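Local coordinates for protein N-acetyl-L-2,4-diaminobutyric acid deacetylase (PDB 6TWL) that probably removes the acetyl group from N-acetyl-L-2,4-diaminobutyric acid during bacterial ectoine breakdown, as a zinc-dependent hydrolase of the succinylglutamate desuccinylase/aspartoacylase family, at residues V248-P253 and L306-H311; V259-D264 and V297-R302. One frame throughout, in Å; residues are numbered along the deposited sequence.

Contact 1 joins the edge of the large mixed sheet to the C-terminal beta part of the chain; contact 2 lies within that part, and their centres are about 17 Å apart. The segments run on from each other in sequence: strand 248-251 is followed by strand 258-260, and strand 297-300 by strand 305-311, so contact 2 falls wholly between the two segments of contact 1. Strands 258-260 and 305-311 share one antiparallel sheet, each pairing with strand 321-326. Contact 1 comes near the zinc site, empty in this model, the side chain of Ile308 being about 8 Å from that of Glu209, a zinc ligand. Contact 2 lies farther out, away from the metal ligands, and is structural packing.

Contact 1 of 2, residues V248-P253 and L306-H311; sequences VNLTMP and LVISRH
Leu250 and Ile308 form the tight part of this contact, sliding past each other in opposite directions until Leu250 CD1 sits 3.6 Å from Ile308 CG2. The other methyl of Leu250 turns to Leu306, two residues before Ile308: Leu250 CD2 lies 4.0 Å from Leu306 CD1, and the two leucine side chains cross at about a right angle. Both Leu250 and Ile308 are buried. The looser end, partly open to solvent, is where Val248 and Leu306 meet tip to tip, CG1 to CD1, at 4.0 Å. At the other end the partly exposed Met252, its CG anti to the carbonyl carbon (chi1 -74°), brings SD to 3.7 Å from Ile308 CD1. Ile308 can serve two partners because its branches part: CG1 stands between the backbone N and carbonyl carbon (chi1 58°), carrying CD1 to the methionine, while CG2 goes to the leucine. Everything across the interface is apolar side chain, with the strand axes 9.9 Å apart and 75° from parallel. Strand 305-311 carries a classic beta bulge, Ile308 and Ser309 both lying opposite Val324 of strand 321-326. Strand 248-251, an edge strand of the mixed sheet, bonds through its backbone to strand 181-184, whose Tyr181 touches Val248, Leu250 and Leu306.

Contact 2 of 2, residues V259-D264 and V297-R302; sequences VFSEGD and VEYRAR
Tyr299 lies across the chain from Val259 to Gly263, joining two antiparallel sheets of the C-terminal beta domain: strand 297-300 is the edge of one, and strand 258-260 pairs with strand 321-326 in the other. With CG anti to the carbonyl carbon (chi1 -70°), the ring extends along the other segment and can be followed outward. Tyr299 CB starts 4.0 Å from Val259 CG1, and CD1 is equally close to that methyl as the two side chains cross. Farther out, Tyr299 CE1 comes to 3.5 Å from the carbonyl oxygen of Phe260 and also touches Ser261 CA, which CZ meets as well. At the tip, Tyr299 OH accepts a nearly straight hydrogen bond from Glu262 N, 2.8 Å long with an N-H...O angle of 168°. A phenylalanine here lacks the hydroxyl, and the Glu262 amide would probably lose its partner, with the turn after strand 258-260 less firmly held.

Val259 spreads its two methyls: while CG1 lies against the tyrosine, Val259 CG2 is 3.7 Å from Arg300 O. Both Val259 and Tyr299 also rest on Val322 of strand 321-326, which thus backs the packing. At the exposed margin, Arg302 directs its NE to a salt bridge with Asp256. Arg300 NH2 bridges to Glu298 along its own strand, meeting OE1 from above the carboxylate plane. Within the turn, Gly263 N makes a weak hydrogen bond to Ser261 OG, 3.3 Å away.

Contact 1 of 2, residues V248-P253 and L306-H311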
# COMPACT_ATOMS: atom_id res chain seq x y z
N VAL A 248 14.67 2.81 10.55
CA VAL A 248 15.81 3.12 9.69
C VAL A 248 15.28 3.89 8.49
O VAL A 248 14.40 3.41 7.77
CB VAL A 248 16.55 1.85 9.24
CG1 VAL A 248 17.63 2.20 8.23
CG2 VAL A 248 17.15 1.15 10.45
N ASN A 249 15.82 5.09 8.28
CA ASN A 249 15.34 5.97 7.22
C ASN A 249 16.12 5.73 5.94
O ASN A 249 17.36 5.74 5.95
CB ASN A 249 15.44 7.43 7.66
CG ASN A 249 14.29 7.84 8.57
OD1 ASN A 249 13.23 8.25 8.10
ND2 ASN A 249 14.50 7.71 9.87
N LEU A 250 15.40 5.51 4.85
CA LEU A 250 15.99 5.10 3.58
C LEU A 250 15.45 5.95 2.45
O LEU A 250 14.33 6.48 2.52
CB LEU A 250 15.70 3.63 3.28
CG LEU A 250 16.07 2.63 4.38
CD1 LEU A 250 15.29 1.35 4.20
CD2 LEU A 250 17.57 2.35 4.36
N THR A 251 16.26 6.09 1.41
CA THR A 251 15.87 6.76 0.17
C THR A 251 16.28 5.89 -1.01
O THR A 251 17.25 5.13 -0.93
CB THR A 251 16.53 8.15 0.04
OG1 THR A 251 17.93 8.00 -0.20
CG2 THR A 251 16.31 8.98 1.30
N MET A 252 15.53 6.01 -2.10
CA MET A 252 15.86 5.37 -3.37
C MET A 252 16.06 6.49 -4.39
O MET A 252 15.15 6.80 -5.18
CB MET A 252 14.77 4.40 -3.82
CG MET A 252 14.72 3.09 -3.04
SD MET A 252 13.06 2.42 -3.02
CE MET A 252 12.55 2.77 -4.70
N PRO A 253 17.24 7.11 -4.40
CA PRO A 253 17.43 8.34 -5.18
C PRO A 253 17.80 8.15 -6.64
O PRO A 253 17.83 9.14 -7.38
CB PRO A 253 18.58 9.02 -4.43
CG PRO A 253 19.41 7.87 -3.94
CD PRO A 253 18.44 6.74 -3.64
N LEU A 306 21.17 -0.78 2.04
CA LEU A 306 20.50 -1.95 2.61
C LEU A 306 19.62 -2.60 1.55
O LEU A 306 18.89 -1.90 0.83
CB LEU A 306 19.64 -1.56 3.82
CG LEU A 306 20.33 -0.94 5.03
CD1 LEU A 306 19.35 -0.77 6.18
CD2 LEU A 306 21.51 -1.78 5.47
N VAL A 307 19.67 -3.92 1.46
CA VAL A 307 18.76 -4.65 0.58
C VAL A 307 17.36 -4.54 1.17
O VAL A 307 17.09 -5.06 2.26
CB VAL A 307 19.19 -6.11 0.40
CG1 VAL A 307 18.54 -6.70 -0.85
CG2 VAL A 307 20.69 -6.22 0.33
N ILE A 308 16.47 -3.85 0.47
CA ILE A 308 15.11 -3.61 0.95
C ILE A 308 14.07 -4.40 0.18
O ILE A 308 12.91 -4.45 0.62
CB ILE A 308 14.77 -2.11 0.93
CG1 ILE A 308 14.90 -1.55 -0.49
CG2 ILE A 308 15.68 -1.35 1.87
CD1 ILE A 308 14.08 -0.31 -0.74
N SER A 309 14.44 -5.01 -0.94
CA SER A 309 13.52 -5.81 -1.73
C SER A 309 14.31 -6.88 -2.47
O SER A 309 15.48 -6.68 -2.79
CB SER A 309 12.72 -4.96 -2.72
OG SER A 309 11.62 -5.69 -3.24
N ARG A 310 13.65 -8.00 -2.75
CA ARG A 310 14.29 -9.10 -3.45
C ARG A 310 13.25 -9.90 -4.22
O ARG A 310 12.09 -9.97 -3.82
CB ARG A 310 15.03 -10.03 -2.47
CG ARG A 310 14.17 -10.57 -1.34
CD ARG A 310 14.65 -11.94 -0.87
NE ARG A 310 14.62 -12.93 -1.94
CZ ARG A 310 14.61 -14.25 -1.75
NH1 ARG A 310 14.63 -14.73 -0.51
NH2 ARG A 310 14.59 -15.07 -2.78
N HIS A 311 13.68 -10.47 -5.34
CA HIS A 311 12.86 -11.46 -6.04
C HIS A 311 12.54 -12.61 -5.10
O HIS A 311 13.44 -13.19 -4.47
CB HIS A 311 13.60 -11.96 -7.28
CG HIS A 311 12.79 -12.90 -8.12
ND1 HIS A 311 11.81 -12.47 -8.99
CD2 HIS A 311 12.82 -14.25 -8.24
CE1 HIS A 311 11.27 -13.51 -9.60
NE2 HIS A 311 11.87 -14.60 -9.16

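Contact 2 of 2, residues V259-D264 and V297-R302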
# COMPACT_ATOMS: atom_id res chain seq x y z
N VAL A 259 18.36 -3.54 -9.59
CA VAL A 259 19.13 -4.51 -10.37
C VAL A 259 18.14 -5.46 -11.02
O VAL A 259 17.39 -6.15 -10.32
CB VAL A 259 20.15 -5.26 -9.51
CG1 VAL A 259 20.74 -6.43 -10.29
CG2 VAL A 259 21.24 -4.32 -9.04
N PHE A 260 18.13 -5.50 -12.34
CA PHE A 260 17.18 -6.31 -13.09
C PHE A 260 17.88 -7.52 -13.69
O PHE A 260 19.04 -7.46 -14.10
CB PHE A 260 16.51 -5.48 -14.17
CG PHE A 260 15.70 -4.34 -13.63
CD1 PHE A 260 14.51 -4.58 -12.97
CD2 PHE A 260 16.14 -3.03 -13.75
CE1 PHE A 260 13.76 -3.54 -12.45
CE2 PHE A 260 15.40 -1.99 -13.24
CZ PHE A 260 14.21 -2.24 -12.59
N SER A 261 17.14 -8.63 -13.76
CA SER A 261 17.68 -9.86 -14.32
C SER A 261 17.67 -9.78 -15.84
O SER A 261 16.74 -9.25 -16.44
CB SER A 261 16.87 -11.06 -13.84
OG SER A 261 17.26 -12.24 -14.54
N GLU A 262 18.73 -10.32 -16.45
CA GLU A 262 18.86 -10.34 -17.90
C GLU A 262 18.66 -11.74 -18.48
O GLU A 262 18.95 -11.95 -19.66
CB GLU A 262 20.23 -9.79 -18.31
CG GLU A 262 20.48 -8.35 -17.87
CD GLU A 262 21.73 -7.76 -18.48
OE1 GLU A 262 22.71 -8.51 -18.67
OE2 GLU A 262 21.74 -6.55 -18.78
N GLY A 263 18.16 -12.68 -17.69
CA GLY A 263 17.95 -14.04 -18.16
C GLY A 263 17.11 -14.83 -17.18
O GLY A 263 16.80 -14.36 -16.08
N ASP A 264 16.74 -16.04 -17.61
CA ASP A 264 15.95 -16.96 -16.80
C ASP A 264 16.85 -17.99 -16.12
O ASP A 264 17.91 -18.35 -16.64
CB ASP A 264 14.91 -17.69 -17.64
CG ASP A 264 14.17 -16.78 -18.60
OD1 ASP A 264 14.06 -15.57 -18.31
OD2 ASP A 264 13.70 -17.28 -19.64
N VAL A 297 24.99 -16.79 -13.62
CA VAL A 297 25.07 -15.36 -13.87
C VAL A 297 25.03 -14.63 -12.54
O VAL A 297 24.16 -14.89 -11.69
CB VAL A 297 23.92 -14.90 -14.79
CG1 VAL A 297 23.97 -13.40 -14.98
CG2 VAL A 297 24.00 -15.62 -16.13
N GLU A 298 25.97 -13.71 -12.34
CA GLU A 298 26.09 -12.97 -11.10
C GLU A 298 25.45 -11.59 -11.23
O GLU A 298 25.55 -10.94 -12.27
CB GLU A 298 27.56 -12.81 -10.70
CG GLU A 298 28.24 -14.09 -10.27
CD GLU A 298 29.67 -13.85 -9.81
OE1 GLU A 298 30.27 -12.84 -10.25
OE2 GLU A 298 30.19 -14.65 -9.01
N TYR A 299 24.80 -11.15 -10.15
CA TYR A 299 24.17 -9.84 -10.10
C TYR A 299 24.68 -9.10 -8.88
O TYR A 299 24.53 -9.59 -7.75
CB TYR A 299 22.64 -9.95 -10.08
CG TYR A 299 22.10 -10.43 -11.40
CD1 TYR A 299 21.93 -9.55 -12.46
CD2 TYR A 299 21.79 -11.77 -11.60
CE1 TYR A 299 21.45 -9.98 -13.68
CE2 TYR A 299 21.30 -12.21 -12.82
CZ TYR A 299 21.13 -11.31 -13.85
OH TYR A 299 20.65 -11.75 -15.07
N ARG A 300 25.29 -7.94 -9.09
CA ARG A 300 26.01 -7.23 -8.05
C ARG A 300 25.40 -5.87 -7.79
O ARG A 300 24.77 -5.27 -8.67
CB ARG A 300 27.49 -7.09 -8.43
CG ARG A 300 28.24 -8.41 -8.37
CD ARG A 300 29.68 -8.31 -8.85
NE ARG A 300 30.30 -9.62 -8.89
CZ ARG A 300 30.83 -10.23 -7.83
NH1 ARG A 300 30.81 -9.63 -6.64
NH2 ARG A 300 31.38 -11.43 -7.95
N ALA A 301 25.58 -5.38 -6.56
CA ALA A 301 25.00 -4.11 -6.16
C ALA A 301 25.68 -2.95 -6.87
O ALA A 301 26.91 -2.91 -6.97
CB ALA A 301 25.11 -3.94 -4.64
N ARG A 302 24.88 -2.01 -7.37
CA ARG A 302 25.40 -0.81 -8.00
C ARG A 302 25.50 0.37 -7.05
O ARG A 302 26.10 1.39 -7.41
CB ARG A 302 24.53 -0.43 -9.21
CG ARG A 302 24.47 -1.51 -10.28
CD ARG A 302 23.70 -1.04 -11.51
NE ARG A 302 24.26 0.17 -12.10
CZ ARG A 302 25.37 0.21 -12.83
NH1 ARG A 302 26.05 -0.91 -13.08
NH2 ARG A 302 25.81 1.36 -13.32